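Local coordinates for tetratricopeptide TPR_2 repeat protein (Thermobaculum terrenum, PDB 5DJS), which is of unknown function but joins tetratricopeptide repeats to a GT-B module of the family 41 glycosyltransferase type, with uridine-5'-diphosphate bound, at residues Y167-L172 against D243-L248; V195-N200 against D216-V221; G343-D348 against D415-S420; W350-L355 against E467-A472. The protein carries 1 engineered substitution. All blocks are in the same frame, centred on the assembly; numbering follows the deposited sequence.

Overall arrangement
The four contacts fall in the two parallel-sheet halves of the GT-B module. Contacts 1 and 2 belong to the same sheet, through its neighbouring strands 163-169 and 193-199, and probable backbone hydrogen bonds join them, among them Tyr167 O to Tyr198 N at 2.7 Å. Contacts 3 and 4 share helix 344-356 in the other half, and Asp415 O probably bonds to Tyr468 OH at 2.7 Å. Across the interface between the halves, Leu248 CD1 of contact 1 packs 3.5 Å from Tyr419 OH of contact 3. The bound UDP is about 6 Å from the Asp415 side chain and about 11 Å from that of Glu171. Contacts 2 and 4 are farthest apart, about 46 Å between centres.

Contact 1: Y167-L172 against D243-L248; sequences YVSGEL and DLSWHL
Ser169 turns OG opposite its backbone N (chi1 -170°) while Ser245 swings OG back beside its own N (chi1 -72°), and the two hydroxyls meet 2.7 Å apart, OG to OG, in a hydrogen bond whose direction is open. They sit where neighbouring parallel strands of the Rossmann-like N-terminal sheet of the GT-B fold give way to loops. A bend at chi2 curls Glu171 back toward the same spot, with OE2 2.8 Å from Ser245 OG, a weak bond that the one Ser245 proton can make only if it is not given to Ser169. OE1 of this carboxylate is held by Met250 N. Ser169 OG also accepts from Glu171 N at 3.2 Å, an ST turn that fixes the chain just beyond the strand. One step back, Leu244 N donates to Val168 O (3.1 Å, 164°), continuing the parallel pairing of Val168 with Asp243. Leu244 fills the gap between the strand and helix 176-187: its CD1 meets the edge of the Tyr167 ring near the ring plane, 3.5 Å from CD1 of the tyrosine, and its CB lies against Ser169 CB. The Asp243 carboxylate organises the turn that follows. OD1 accepts from Trp246 N at 3.0 Å in an Asx motif, and OD2 bonds to Thr266 OG1. A water completes the link, donating to Val168 O at 3.0 Å and to Asp243 OD1 at 2.7 Å.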
loop_
_atom_site.group_PDB
_atom_site.type_symbol
_atom_site.label_atom_id
_atom_site.label_comp_id
_atom_site.label_asym_id
_atom_site.label_seq_id
_atom_site.Cartn_x
_atom_site.Cartn_y
_atom_site.Cartn_z
ATOM N N TYR A 167 -13.824 10.130 4.807
ATOM C CA TYR A 167 -12.747 9.223 4.382
ATOM C C TYR A 167 -12.429 9.495 2.913
ATOM O O TYR A 167 -13.304 9.331 2.051
ATOM C CB TYR A 167 -13.179 7.758 4.595
ATOM C CG TYR A 167 -13.172 7.361 6.053
ATOM C CD1 TYR A 167 -11.965 7.131 6.719
ATOM C CD2 TYR A 167 -14.355 7.257 6.782
ATOM C CE1 TYR A 167 -11.931 6.789 8.060
ATOM C CE2 TYR A 167 -14.333 6.905 8.131
ATOM C CZ TYR A 167 -13.117 6.673 8.762
ATOM O OH TYR A 167 -13.062 6.342 10.091
ATOM N N VAL A 168 -11.198 9.926 2.631
ATOM C CA VAL A 168 -10.801 10.312 1.274
ATOM C C VAL A 168 -9.761 9.336 0.743
ATOM O O VAL A 168 -8.649 9.260 1.278
ATOM C CB VAL A 168 -10.220 11.749 1.208
ATOM C CG1 VAL A 168 -10.194 12.233 -0.240
ATOM C CG2 VAL A 168 -11.018 12.723 2.079
ATOM N N SER A 169 -10.115 8.609 -0.318
ATOM C CA SER A 169 -9.211 7.634 -0.922
ATOM C C SER A 169 -9.562 7.339 -2.357
ATOM O O SER A 169 -10.722 7.407 -2.748
ATOM C CB SER A 169 -9.261 6.317 -0.159
ATOM O OG SER A 169 -8.231 5.452 -0.598
ATOM N N GLY A 170 -8.541 6.990 -3.131
ATOM C CA GLY A 170 -8.711 6.502 -4.498
ATOM C C GLY A 170 -8.526 5.009 -4.633
ATOM O O GLY A 170 -8.374 4.510 -5.749
ATOM N N GLU A 171 -8.524 4.285 -3.513
ATOM C CA GLU A 171 -8.596 2.829 -3.570
ATOM C C GLU A 171 -9.663 2.251 -2.608
ATOM O O GLU A 171 -9.423 1.292 -1.860
ATOM C CB GLU A 171 -7.204 2.212 -3.423
ATOM C CG GLU A 171 -6.422 2.723 -2.237
ATOM C CD GLU A 171 -5.504 3.898 -2.549
ATOM O OE1 GLU A 171 -5.514 4.429 -3.682
ATOM O OE2 GLU A 171 -4.745 4.283 -1.630
ATOM N N LEU A 172 -10.850 2.861 -2.674
ATOM C CA LEU A 172 -12.075 2.335 -2.087
ATOM C C LEU A 172 -12.630 1.269 -3.018
ATOM O O LEU A 172 -13.501 1.557 -3.819
ATOM C CB LEU A 172 -13.119 3.459 -1.902
ATOM C CG LEU A 172 -12.747 4.618 -0.968
ATOM C CD1 LEU A 172 -13.947 5.523 -0.756
ATOM C CD2 LEU A 172 -12.225 4.121 0.370
ATOM N N ASP A 243 -7.237 10.884 5.428
ATOM C CA ASP A 243 -6.487 10.445 4.254
ATOM C C ASP A 243 -6.213 8.960 4.391
ATOM O O ASP A 243 -5.385 8.551 5.202
ATOM C CB ASP A 243 -5.153 11.185 4.153
ATOM C CG ASP A 243 -4.205 10.545 3.156
ATOM O OD1 ASP A 243 -4.666 10.197 2.034
ATOM O OD2 ASP A 243 -3.011 10.383 3.512
ATOM N N LEU A 244 -6.904 8.175 3.586
ATOM C CA LEU A 244 -6.709 6.737 3.550
ATOM C C LEU A 244 -5.644 6.296 2.552
ATOM O O LEU A 244 -5.109 5.203 2.708
ATOM C CB LEU A 244 -8.033 6.033 3.225
ATOM C CG LEU A 244 -8.890 5.421 4.344
ATOM C CD1 LEU A 244 -8.739 6.073 5.706
ATOM C CD2 LEU A 244 -10.338 5.459 3.889
ATOM N N SER A 245 -5.347 7.115 1.540
ATOM C CA SER A 245 -4.449 6.703 0.454
ATOM C C SER A 245 -2.961 6.925 0.706
ATOM O O SER A 245 -2.155 6.058 0.371
ATOM C CB SER A 245 -4.848 7.356 -0.870
ATOM O OG SER A 245 -6.046 6.773 -1.372
ATOM N N TRP A 246 -2.608 8.091 1.257
ATOM C CA TRP A 246 -1.200 8.511 1.486
ATOM C C TRP A 246 -0.480 8.593 0.123
ATOM O O TRP A 246 -1.093 8.459 -0.955
ATOM C CB TRP A 246 -0.511 7.585 2.528
ATOM C CG TRP A 246 0.888 7.950 3.039
ATOM C CD1 TRP A 246 1.222 8.817 4.038
ATOM C CD2 TRP A 246 2.123 7.368 2.593
ATOM N NE1 TRP A 246 2.597 8.840 4.206
ATOM C CE2 TRP A 246 3.169 7.960 3.324
ATOM C CE3 TRP A 246 2.441 6.437 1.608
ATOM C CZ2 TRP A 246 4.525 7.622 3.106
ATOM C CZ3 TRP A 246 3.773 6.102 1.388
ATOM C CH2 TRP A 246 4.795 6.687 2.133
ATOM N N HIS A 247 0.805 8.878 0.161
ATOM C CA HIS A 247 1.650 8.826 -1.013
ATOM C C HIS A 247 1.606 7.552 -1.880
ATOM O O HIS A 247 1.940 7.630 -3.051
ATOM C CB HIS A 247 3.086 9.109 -0.595
ATOM C CG HIS A 247 3.326 10.531 -0.212
ATOM N ND1 HIS A 247 3.323 10.961 1.094
ATOM C CD2 HIS A 247 3.583 11.620 -0.965
ATOM C CE1 HIS A 247 3.574 12.255 1.127
ATOM N NE2 HIS A 247 3.739 12.679 -0.110
ATOM N N LEU A 248 1.140 6.420 -1.336
ATOM C CA LEU A 248 1.127 5.136 -2.042
ATOM C C LEU A 248 -0.034 5.036 -3.013
ATOM O O LEU A 248 -0.034 4.149 -3.846
ATOM C CB LEU A 248 0.971 3.953 -1.074
ATOM C CG LEU A 248 2.089 3.555 -0.121
ATOM C CD1 LEU A 248 1.610 2.610 0.970
ATOM C CD2 LEU A 248 3.274 2.984 -0.872
HETATM O O HOH W 1 -6.412 11.005 0.188
#

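Contact 2: V195-N200 against D216-V221; sequences VYCYSN and DRWRDV
The Tyr196 ring carries Arg217 CG over one face, a CH-pi contact with CG 3.8 Å from the ring centroid, and has Arg219 NE at its edge, 3.7 Å from CD2. This pairing decorates the outermost strand of the Rossmann-like N-terminal sheet, along which segment 216-221 runs, its end-to-end direction 19° from that of the strand segment. The Arg217 guanidinium plane is only 28° from the tyrosine ring plane. Arg219 forms a salt bridge from NE to Asp236, which also bonds to Tyr198 OH. At the edge of the Tyr198 ring, in its plane, sits Val221 CG2, 3.7 Å from CD1. The Trp218 ring lies obliquely against Cys197 CB and Ser199 CB, with Arg212 in a cation-pi contact. Backbone bonds run along the pairing: Arg217 N donates to Val195 O at 3.2 Å, Cys197 N to Arg217 O, and Val221 N to Ser199 O at 3.0 Å. Asp216 OD2, also in a salt bridge with Arg190, takes Val195 N on its anti lone pair (2.9 Å, 169°).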
loop_
_atom_site.group_PDB
_atom_site.type_symbol
_atom_site.label_atom_id
_atom_site.label_comp_id
_atom_site.label_asym_id
_atom_site.label_seq_id
_atom_site.Cartn_x
_atom_site.Cartn_y
_atom_site.Cartn_z
ATOM N N VAL A 195 -20.761 9.183 8.576
ATOM C CA VAL A 195 -19.723 8.710 7.664
ATOM C C VAL A 195 -19.938 9.171 6.216
ATOM O O VAL A 195 -20.873 8.724 5.531
ATOM C CB VAL A 195 -19.584 7.169 7.739
ATOM C CG1 VAL A 195 -18.526 6.669 6.765
ATOM C CG2 VAL A 195 -19.217 6.727 9.154
ATOM N N TYR A 196 -19.043 10.064 5.783
ATOM C CA TYR A 196 -18.918 10.506 4.397
ATOM C C TYR A 196 -17.723 9.778 3.793
ATOM O O TYR A 196 -16.679 9.659 4.431
ATOM C CB TYR A 196 -18.661 12.021 4.341
ATOM C CG TYR A 196 -19.854 12.896 4.706
ATOM C CD1 TYR A 196 -20.376 12.903 6.003
ATOM C CD2 TYR A 196 -20.452 13.732 3.759
ATOM C CE1 TYR A 196 -21.461 13.698 6.341
ATOM C CE2 TYR A 196 -21.541 14.530 4.092
ATOM C CZ TYR A 196 -22.041 14.507 5.386
ATOM O OH TYR A 196 -23.120 15.286 5.745
ATOM N N CYS A 197 -17.865 9.285 2.572
ATOM C CA CYS A 197 -16.730 8.706 1.833
ATOM C C CYS A 197 -16.496 9.540 0.594
ATOM O O CYS A 197 -17.440 9.955 -0.039
ATOM C CB CYS A 197 -17.009 7.263 1.447
ATOM S SG CYS A 197 -16.726 6.129 2.814
ATOM N N TYR A 198 -15.239 9.801 0.256
ATOM C CA TYR A 198 -14.911 10.492 -0.977
ATOM C C TYR A 198 -14.024 9.558 -1.814
ATOM O O TYR A 198 -12.832 9.374 -1.515
ATOM C CB TYR A 198 -14.228 11.799 -0.631
ATOM C CG TYR A 198 -15.100 12.744 0.183
ATOM C CD1 TYR A 198 -15.958 13.663 -0.431
ATOM C CD2 TYR A 198 -15.056 12.730 1.575
ATOM C CE1 TYR A 198 -16.747 14.527 0.323
ATOM C CE2 TYR A 198 -15.835 13.594 2.339
ATOM C CZ TYR A 198 -16.680 14.489 1.712
ATOM O OH TYR A 198 -17.449 15.344 2.471
ATOM N N SER A 199 -14.632 8.947 -2.837
ATOM C CA SER A 199 -13.952 7.984 -3.741
ATOM C C SER A 199 -13.207 8.713 -4.846
ATOM O O SER A 199 -13.822 9.324 -5.728
ATOM C CB SER A 199 -14.971 7.017 -4.373
ATOM O OG SER A 199 -14.385 6.162 -5.355
ATOM N N ASN A 200 -11.887 8.606 -4.823
ATOM C CA ASN A 200 -11.019 9.302 -5.785
ATOM C C ASN A 200 -10.520 8.440 -6.976
ATOM O O ASN A 200 -9.435 8.688 -7.530
ATOM C CB ASN A 200 -9.829 9.914 -5.028
ATOM C CG ASN A 200 -9.040 10.911 -5.858
ATOM O OD1 ASN A 200 -7.854 11.113 -5.625
ATOM N ND2 ASN A 200 -9.693 11.538 -6.827
ATOM N N ASP A 216 -23.110 6.726 5.091
ATOM C CA ASP A 216 -24.263 7.630 5.202
ATOM C C ASP A 216 -24.395 8.509 3.963
ATOM O O ASP A 216 -25.498 8.674 3.444
ATOM C CB ASP A 216 -24.171 8.508 6.448
ATOM C CG ASP A 216 -24.237 7.707 7.727
ATOM O OD1 ASP A 216 -25.188 6.920 7.907
ATOM O OD2 ASP A 216 -23.330 7.858 8.564
ATOM N N ARG A 217 -23.272 9.062 3.502
ATOM C CA ARG A 217 -23.201 9.839 2.247
ATOM C C ARG A 217 -22.009 9.359 1.418
ATOM O O ARG A 217 -21.008 8.932 1.995
ATOM C CB ARG A 217 -23.037 11.331 2.552
ATOM C CG ARG A 217 -24.003 11.911 3.576
ATOM C CD ARG A 217 -25.459 11.910 3.128
ATOM N NE ARG A 217 -26.188 13.028 3.738
ATOM C CZ ARG A 217 -26.405 14.221 3.177
ATOM N NH1 ARG A 217 -25.995 14.501 1.936
ATOM N NH2 ARG A 217 -27.061 15.154 3.869
ATOM N N TRP A 218 -22.095 9.474 0.084
ATOM C CA TRP A 218 -21.054 8.930 -0.818
ATOM C C TRP A 218 -20.092 9.895 -1.540
ATOM O O TRP A 218 -18.914 9.840 -1.263
ATOM C CB TRP A 218 -21.653 7.961 -1.831
ATOM C CG TRP A 218 -20.585 7.237 -2.621
ATOM C CD1 TRP A 218 -20.366 7.314 -3.971
ATOM C CD2 TRP A 218 -19.579 6.356 -2.101
ATOM N NE1 TRP A 218 -19.300 6.518 -4.324
ATOM C CE2 TRP A 218 -18.796 5.922 -3.199
ATOM C CE3 TRP A 218 -19.271 5.882 -0.821
ATOM C CZ2 TRP A 218 -17.722 5.047 -3.050
ATOM C CZ3 TRP A 218 -18.202 5.001 -0.674
ATOM C CH2 TRP A 218 -17.437 4.601 -1.784
ATOM N N ARG A 219 -20.528 10.705 -2.502
ATOM C CA ARG A 219 -19.593 11.612 -3.261
ATOM C C ARG A 219 -18.458 10.954 -4.099
ATOM O O ARG A 219 -17.439 10.500 -3.555
ATOM C CB ARG A 219 -18.974 12.700 -2.347
ATOM C CG ARG A 219 -19.987 13.675 -1.767
ATOM C CD ARG A 219 -20.205 13.511 -0.267
ATOM N NE ARG A 219 -21.246 14.427 0.187
ATOM C CZ ARG A 219 -22.547 14.307 -0.087
ATOM N NH1 ARG A 219 -23.032 13.283 -0.791
ATOM N NH2 ARG A 219 -23.385 15.231 0.370
ATOM N N ASP A 220 -18.652 10.932 -5.426
ATOM C CA ASP A 220 -17.597 10.603 -6.405
ATOM C C ASP A 220 -16.758 11.825 -6.784
ATOM O O ASP A 220 -17.252 12.755 -7.420
ATOM C CB ASP A 220 -18.208 10.002 -7.676
ATOM C CG ASP A 220 -18.841 8.648 -7.433
ATOM O OD1 ASP A 220 -18.355 7.897 -6.554
ATOM O OD2 ASP A 220 -19.827 8.335 -8.127
ATOM N N VAL A 221 -15.472 11.769 -6.452
ATOM C CA VAL A 221 -14.607 12.940 -6.381
ATOM C C VAL A 221 -13.573 13.068 -7.513
ATOM O O VAL A 221 -13.117 14.189 -7.792
ATOM C CB VAL A 221 -13.944 12.965 -4.983
ATOM C CG1 VAL A 221 -12.827 13.993 -4.863
ATOM C CG2 VAL A 221 -15.017 13.247 -3.942
#

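Contact 3: G343-D348 against D415-S420; sequences GPEVLD and DTLPYS
Leu417 reaches across to helix 344-356, where Glu345 and Val346 receive the two methyls at its tip. From CB the chain takes CG into the position between backbone N and carbonyl carbon (chi1 52°), and CG then divides its methyls between the two helix residues. CD1 rests against the aliphatic part of Glu345, 3.7 Å from CG and 3.9 Å from CB, the two side chains crossing at about a right angle. CD2 lies 4.0 Å from Val346 CG1, and here leucine and valine pass each other in opposite directions. The same valine covers the backbone behind the leucine: CG1 is 4.1 Å from Thr416 CA, and CG2 faces Leu417 O. Gln465 and Tyr468 of helix 465-477 also touch Leu417. In the GT-B fold this is the C-terminal Rossmann-like half, and segment 415-420 is the loop leaving strand 412-414 on its way to the UDP pocket. A cis peptide precedes Pro418 at the bend. The turn is clasped by Thr416 OG1, which donates to Tyr419 O at 2.6 Å in the carbonyl plane. Farther from the helix, Asp415 OD2 bonds to Thr448 OG1 and OD1 takes Gly421 N, a residue of the nucleotide pocket. On the helix side, Gly343 occupies the N-cap position and its O accepts from Leu347 N at 3.1 Å.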
loop_
_atom_site.group_PDB
_atom_site.type_symbol
_atom_site.label_atom_id
_atom_site.label_comp_id
_atom_site.label_asym_id
_atom_site.label_seq_id
_atom_site.Cartn_x
_atom_site.Cartn_y
_atom_site.Cartn_z
ATOM N N GLY A 343 13.879 -7.514 -1.973
ATOM C CA GLY A 343 15.181 -7.074 -2.481
ATOM C C GLY A 343 16.379 -7.796 -1.875
ATOM O O GLY A 343 16.210 -8.783 -1.157
ATOM N N PRO A 344 17.605 -7.307 -2.162
ATOM C CA PRO A 344 18.862 -7.956 -1.771
ATOM C C PRO A 344 19.005 -8.307 -0.297
ATOM O O PRO A 344 19.564 -9.359 0.027
ATOM C CB PRO A 344 19.915 -6.912 -2.143
ATOM C CG PRO A 344 19.320 -6.200 -3.307
ATOM C CD PRO A 344 17.856 -6.106 -2.986
ATOM N N GLU A 345 18.514 -7.434 0.582
ATOM C CA GLU A 345 18.592 -7.671 2.024
ATOM C C GLU A 345 17.816 -8.942 2.425
ATOM O O GLU A 345 18.343 -9.765 3.184
ATOM C CB GLU A 345 18.100 -6.449 2.821
ATOM C CG GLU A 345 18.926 -6.141 4.070
ATOM C CD GLU A 345 20.122 -5.231 3.818
ATOM O OE1 GLU A 345 20.549 -5.080 2.650
ATOM O OE2 GLU A 345 20.646 -4.667 4.806
ATOM N N VAL A 346 16.604 -9.121 1.878
ATOM C CA VAL A 346 15.753 -10.288 2.234
ATOM C C VAL A 346 16.317 -11.558 1.619
ATOM O O VAL A 346 16.491 -12.564 2.311
ATOM C CB VAL A 346 14.261 -10.225 1.786
ATOM C CG1 VAL A 346 13.374 -10.733 2.907
ATOM C CG2 VAL A 346 13.808 -8.841 1.374
ATOM N N LEU A 347 16.574 -11.503 0.313
ATOM C CA LEU A 347 17.143 -12.634 -0.431
ATOM C C LEU A 347 18.404 -13.230 0.209
ATOM O O LEU A 347 18.559 -14.442 0.205
ATOM C CB LEU A 347 17.421 -12.241 -1.893
ATOM C CG LEU A 347 16.372 -12.480 -3.002
ATOM C CD1 LEU A 347 15.035 -13.023 -2.521
ATOM C CD2 LEU A 347 16.167 -11.221 -3.833
ATOM N N ASP A 348 19.278 -12.395 0.770
ATOM C CA ASP A 348 20.449 -12.889 1.506
ATOM C C ASP A 348 20.032 -13.799 2.674
ATOM O O ASP A 348 20.607 -14.874 2.861
ATOM C CB ASP A 348 21.315 -11.725 2.036
ATOM C CG ASP A 348 22.074 -10.958 0.923
ATOM O OD1 ASP A 348 22.155 -11.417 -0.240
ATOM O OD2 ASP A 348 22.611 -9.875 1.228
ATOM N N ASP A 415 8.252 -12.748 6.327
ATOM C CA ASP A 415 7.922 -11.340 6.059
ATOM C C ASP A 415 9.127 -10.621 5.479
ATOM O O ASP A 415 10.267 -10.997 5.748
ATOM C CB ASP A 415 7.492 -10.661 7.357
ATOM C CG ASP A 415 7.133 -9.194 7.184
ATOM O OD1 ASP A 415 6.425 -8.869 6.208
ATOM O OD2 ASP A 415 7.568 -8.366 8.031
ATOM N N THR A 416 8.865 -9.585 4.688
ATOM C CA THR A 416 9.925 -8.829 4.015
ATOM C C THR A 416 10.553 -7.742 4.891
ATOM O O THR A 416 9.987 -7.313 5.901
ATOM C CB THR A 416 9.401 -8.187 2.724
ATOM O OG1 THR A 416 8.186 -7.485 3.000
ATOM C CG2 THR A 416 9.123 -9.251 1.673
ATOM N N LEU A 417 11.750 -7.334 4.490
ATOM C CA LEU A 417 12.443 -6.188 5.057
ATOM C C LEU A 417 13.150 -5.430 3.907
ATOM O O LEU A 417 13.409 -6.024 2.856
ATOM C CB LEU A 417 13.461 -6.640 6.110
ATOM C CG LEU A 417 14.464 -7.731 5.694
ATOM C CD1 LEU A 417 15.917 -7.332 5.931
ATOM C CD2 LEU A 417 14.156 -9.033 6.410
ATOM N N PRO A 418 13.444 -4.134 4.068
ATOM C CA PRO A 418 13.062 -3.300 5.222
ATOM C C PRO A 418 11.596 -2.831 5.247
ATOM O O PRO A 418 11.171 -2.232 6.251
ATOM C CB PRO A 418 13.990 -2.085 5.083
ATOM C CG PRO A 418 14.233 -1.984 3.620
ATOM C CD PRO A 418 14.309 -3.402 3.128
ATOM N N TYR A 419 10.853 -3.063 4.159
ATOM C CA TYR A 419 9.438 -2.725 4.082
ATOM C C TYR A 419 8.655 -3.991 4.502
ATOM O O TYR A 419 8.507 -4.958 3.729
ATOM C CB TYR A 419 9.093 -2.262 2.658
ATOM C CG TYR A 419 7.740 -1.586 2.419
ATOM C CD1 TYR A 419 6.535 -2.164 2.846
ATOM C CD2 TYR A 419 7.654 -0.402 1.678
ATOM C CE1 TYR A 419 5.300 -1.565 2.580
ATOM C CE2 TYR A 419 6.423 0.198 1.408
ATOM C CZ TYR A 419 5.245 -0.390 1.863
ATOM O OH TYR A 419 4.015 0.178 1.622
ATOM N N SER A 420 8.142 -3.962 5.732
ATOM C CA SER A 420 7.372 -5.075 6.269
ATOM C C SER A 420 5.993 -5.123 5.655
ATOM O O SER A 420 5.357 -4.083 5.444
ATOM C CB SER A 420 7.212 -4.975 7.782
ATOM O OG SER A 420 6.270 -5.939 8.221
#

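Contact 4: W350-L355 against E467-A472; sequences WAKILL and EYIDIA
Ile353 is the main protrusion of segment 350-355, and its CD1 pushes into the hollow between Tyr468 and Ala472 on the facing helix. The small alanine makes the floor, its CB 3.7 Å from Ile353 CD1, while one wall is the edge of the Tyr468 ring, with CE1 at 4.0 Å from the same methyl. Ile353 CG1 leans on Ile469 CG2, also at 4.0 Å. Ile469 in turn sends CD1 toward the other helix, against the extended chain of Lys352, where it touches CB and CD. Both helices flank the C-terminal Rossmann-like sheet of the GT-B fold, running in broadly the same direction; the axes of segments 350-355 and 467-472 approach to 9.7 Å and cross at -38°. Deeper, toward strand 412-414, whose Leu414 touches Trp350, Tyr468 and Ala472, the packing includes one polar bond. Trp350 NE1 donates to Tyr468 OH (3.2 Å, 166°), the oxygen lying in the plane of the indole. That hydroxyl is bonded in turn to Asp415 O.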
loop_
_atom_site.group_PDB
_atom_site.type_symbol
_atom_site.label_atom_id
_atom_site.label_comp_id
_atom_site.label_asym_id
_atom_site.label_seq_id
_atom_site.Cartn_x
_atom_site.Cartn_y
_atom_site.Cartn_z
ATOM N N TRP A 350 16.888 -15.276 3.214
ATOM C CA TRP A 350 16.123 -16.430 2.724
ATOM C C TRP A 350 17.020 -17.536 2.159
ATOM O O TRP A 350 16.701 -18.722 2.288
ATOM C CB TRP A 350 15.084 -16.012 1.674
ATOM C CG TRP A 350 13.957 -15.160 2.204
ATOM C CD1 TRP A 350 13.691 -14.841 3.511
ATOM C CD2 TRP A 350 12.932 -14.544 1.430
ATOM N NE1 TRP A 350 12.575 -14.049 3.590
ATOM C CE2 TRP A 350 12.082 -13.854 2.327
ATOM C CE3 TRP A 350 12.656 -14.488 0.056
ATOM C CZ2 TRP A 350 10.968 -13.118 1.894
ATOM C CZ3 TRP A 350 11.544 -13.760 -0.376
ATOM C CH2 TRP A 350 10.717 -13.084 0.544
ATOM N N ALA A 351 18.133 -17.142 1.546
ATOM C CA ALA A 351 19.127 -18.090 1.059
ATOM C C ALA A 351 19.779 -18.845 2.214
ATOM O O ALA A 351 19.881 -20.071 2.163
ATOM C CB ALA A 351 20.186 -17.378 0.228
ATOM N N LYS A 352 20.203 -18.118 3.250
ATOM C CA LYS A 352 20.845 -18.726 4.428
ATOM C C LYS A 352 19.949 -19.720 5.170
ATOM O O LYS A 352 20.424 -20.756 5.636
ATOM C CB LYS A 352 21.350 -17.651 5.396
ATOM C CG LYS A 352 22.579 -16.924 4.877
ATOM C CD LYS A 352 23.048 -15.843 5.831
ATOM C CE LYS A 352 24.197 -15.054 5.222
ATOM N NZ LYS A 352 24.598 -13.926 6.105
ATOM N N ILE A 353 18.664 -19.394 5.267
ATOM C CA ILE A 353 17.635 -20.320 5.758
ATOM C C ILE A 353 17.562 -21.580 4.877
ATOM O O ILE A 353 17.516 -22.692 5.398
ATOM C CB ILE A 353 16.242 -19.631 5.815
ATOM C CG1 ILE A 353 16.203 -18.587 6.945
ATOM C CG2 ILE A 353 15.115 -20.642 6.004
ATOM C CD1 ILE A 353 15.082 -17.572 6.836
ATOM N N LEU A 354 17.550 -21.403 3.555
ATOM C CA LEU A 354 17.419 -22.532 2.625
ATOM C C LEU A 354 18.678 -23.411 2.529
ATOM O O LEU A 354 18.570 -24.590 2.161
ATOM C CB LEU A 354 16.975 -22.052 1.235
ATOM C CG LEU A 354 15.543 -21.503 1.109
ATOM C CD1 LEU A 354 15.314 -20.815 -0.235
ATOM C CD2 LEU A 354 14.498 -22.586 1.309
ATOM N N LEU A 355 19.855 -22.859 2.838
ATOM C CA LEU A 355 21.075 -23.670 2.923
ATOM C C LEU A 355 21.016 -24.551 4.163
ATOM O O LEU A 355 21.300 -25.748 4.091
ATOM C CB LEU A 355 22.335 -22.806 2.970
ATOM C CG LEU A 355 22.727 -22.030 1.717
ATOM C CD1 LEU A 355 24.038 -21.284 1.970
ATOM C CD2 LEU A 355 22.853 -22.928 0.498
ATOM N N GLU A 467 18.865 -13.357 14.141
ATOM C CA GLU A 467 17.746 -13.851 14.956
ATOM C C GLU A 467 16.537 -14.214 14.086
ATOM O O GLU A 467 15.787 -15.135 14.412
ATOM C CB GLU A 467 17.360 -12.818 16.028
ATOM C CG GLU A 467 16.307 -13.294 17.029
ATOM C CD GLU A 467 16.018 -12.295 18.147
ATOM O OE1 GLU A 467 16.660 -11.218 18.204
ATOM O OE2 GLU A 467 15.135 -12.598 18.981
ATOM N N TYR A 468 16.343 -13.466 12.999
ATOM C CA TYR A 468 15.311 -13.764 11.993
ATOM C C TYR A 468 15.503 -15.174 11.457
ATOM O O TYR A 468 14.554 -15.952 11.419
ATOM C CB TYR A 468 15.385 -12.744 10.849
ATOM C CG TYR A 468 14.390 -12.891 9.704
ATOM C CD1 TYR A 468 14.581 -13.830 8.685
ATOM C CD2 TYR A 468 13.299 -12.030 9.593
ATOM C CE1 TYR A 468 13.692 -13.926 7.622
ATOM C CE2 TYR A 468 12.403 -12.124 8.534
ATOM C CZ TYR A 468 12.603 -13.068 7.554
ATOM O OH TYR A 468 11.711 -13.156 6.519
ATOM N N ILE A 469 16.742 -15.487 11.068
ATOM C CA ILE A 469 17.110 -16.810 10.543
ATOM C C ILE A 469 16.809 -17.898 11.584
ATOM O O ILE A 469 16.109 -18.868 11.277
ATOM C CB ILE A 469 18.606 -16.869 10.128
ATOM C CG1 ILE A 469 18.877 -15.951 8.925
ATOM C CG2 ILE A 469 19.021 -18.289 9.755
ATOM C CD1 ILE A 469 20.339 -15.601 8.718
ATOM N N ASP A 470 17.329 -17.711 12.805
ATOM C CA ASP A 470 17.187 -18.683 13.912
ATOM C C ASP A 470 15.737 -19.046 14.224
ATOM O O ASP A 470 15.429 -20.217 14.461
ATOM C CB ASP A 470 17.850 -18.166 15.200
ATOM C CG ASP A 470 19.363 -18.117 15.111
ATOM O OD1 ASP A 470 19.944 -18.557 14.100
ATOM O OD2 ASP A 470 19.987 -17.619 16.065
ATOM N N ILE A 471 14.858 -18.044 14.223
ATOM C CA ILE A 471 13.429 -18.277 14.457
ATOM C C ILE A 471 12.827 -19.128 13.332
ATOM O O ILE A 471 12.060 -20.050 13.606
ATOM C CB ILE A 471 12.653 -16.951 14.669
ATOM C CG1 ILE A 471 13.083 -16.315 16.001
ATOM C CG2 ILE A 471 11.143 -17.187 14.688
ATOM C CD1 ILE A 471 12.676 -14.867 16.189
ATOM N N ALA A 472 13.192 -18.828 12.085
ATOM C CA ALA A 472 12.702 -19.579 10.922
ATOM C C ALA A 472 13.237 -21.018 10.888
ATOM O O ALA A 472 12.524 -21.938 10.471
ATOM C CB ALA A 472 13.056 -18.856 9.629
#